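Side-chain contact in ThiJ/PfpI family protein (Pseudomonas syringae pv. tomato, PDB 3EWN), which is of unknown function but belongs to the DJ-1/PfpI family, in the glutaminase I clan: residues G47-M50 with G51-I54. Numbering follows the deposited sequence.
Sequences GSLM and GAKI
The flat groups here are peptides: A52 N and CB sit to one side of the plane of the L49-M50 peptide, off its carbonyl-oxygen end, while at the other edge M50 N is hydrogen-bonded to Y194 OH. This is a type II beta turn from L49 to A52, reversing the chain between helix 36-46 and strand 53-58 of the alpha/beta core of this DJ-1/PfpI protein. The closing hydrogen bond, A52 N to L49 O, is weak: 3.4 Å long, with an N-H...O angle of 157°, and the donor lies well above the carbonyl plane. The methyl of A52 follows from the same side, its CB 3.6 Å from L49 O and 3.8 Å from L49 CB. With CG anti to its carbonyl carbon (chi1 -60°), the L49 side chain meets that alanine through CB, its branches standing farther off, and also touches I26 and L189. In the next peptide, M50 O accepts a hydrogen bond from R190 NH2; G51, at phi 93°, brings no CB against that oxygen. The backbone N and O of M50 are thus tied to Y194 of helix 192-201 and to R190, just after helix 177-189; S48 O also bonds to Y194 OH. Farther from the turn, the extended I54 side chain reaches back across the open end of the loop, where its CD1 methyl touches G47 CA at 3.8 Å.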
loop_
_atom_site.group_PDB
_atom_site.type_symbol
_atom_site.label_atom_id
_atom_site.label_comp_id
_atom_site.label_asym_id
_atom_site.label_seq_id
_atom_site.Cartn_x
_atom_site.Cartn_y
_atom_site.Cartn_z
ATOM N N GLY A 47 7.373 -7.403 -5.000
ATOM C CA GLY A 47 6.766 -7.768 -6.267
ATOM C C GLY A 47 7.561 -7.299 -7.471
ATOM O O GLY A 47 7.342 -7.780 -8.580
ATOM N N SER A 48 8.489 -6.370 -7.257
ATOM C CA SER A 48 9.308 -5.849 -8.349
ATOM C C SER A 48 10.456 -6.788 -8.713
ATOM O O SER A 48 11.088 -6.621 -9.750
ATOM C CB SER A 48 9.895 -4.487 -7.975
ATOM O OG SER A 48 11.001 -4.644 -7.100
ATOM N N LEU A 49 10.718 -7.770 -7.858
ATOM C CA LEU A 49 11.802 -8.724 -8.072
ATOM C C LEU A 49 11.488 -9.774 -9.144
ATOM O O LEU A 49 10.653 -10.650 -8.932
ATOM C CB LEU A 49 12.122 -9.419 -6.742
ATOM C CG LEU A 49 12.565 -8.498 -5.599
ATOM C CD1 LEU A 49 12.541 -9.256 -4.279
ATOM C CD2 LEU A 49 13.965 -7.965 -5.890
HETATM N N MSE A 50 12.163 -9.689 -10.290
HETATM C CA MSE A 50 11.950 -10.644 -11.379
HETATM C C MSE A 50 12.457 -12.033 -10.997
HETATM O O MSE A 50 13.592 -12.180 -10.546
HETATM C CB MSE A 50 12.685 -10.182 -12.644
HETATM C CG MSE A 50 12.117 -8.936 -13.296
HETATM SE SE MSE A 50 13.319 -8.200 -14.642
HETATM C CE MSE A 50 13.141 -9.600 -15.943
ATOM N N GLY A 51 11.614 -13.048 -11.171
ATOM C CA GLY A 51 12.015 -14.408 -10.854
ATOM C C GLY A 51 11.669 -14.870 -9.451
ATOM O O GLY A 51 11.674 -16.070 -9.168
ATOM N N ALA A 52 11.368 -13.925 -8.568
ATOM C CA ALA A 52 11.034 -14.258 -7.195
ATOM C C ALA A 52 9.631 -14.826 -7.104
ATOM O O ALA A 52 8.754 -14.483 -7.902
ATOM C CB ALA A 52 11.153 -13.023 -6.311
ATOM N N LYS A 53 9.434 -15.708 -6.130
ATOM C CA LYS A 53 8.135 -16.317 -5.896
ATOM C C LYS A 53 7.630 -15.835 -4.545
ATOM O O LYS A 53 8.288 -16.022 -3.524
ATOM C CB LYS A 53 8.253 -17.841 -5.898
ATOM C CG LYS A 53 8.687 -18.406 -7.241
ATOM C CD LYS A 53 8.756 -19.918 -7.211
ATOM C CE LYS A 53 9.167 -20.469 -8.569
ATOM N NZ LYS A 53 9.126 -21.957 -8.587
ATOM N N ILE A 54 6.467 -15.193 -4.547
ATOM C CA ILE A 54 5.880 -14.684 -3.311
ATOM C C ILE A 54 4.709 -15.558 -2.877
ATOM O O ILE A 54 3.830 -15.878 -3.681
ATOM C CB ILE A 54 5.363 -13.240 -3.490
ATOM C CG1 ILE A 54 6.522 -12.312 -3.855
ATOM C CG2 ILE A 54 4.698 -12.761 -2.201
ATOM C CD1 ILE A 54 6.087 -10.904 -4.220
#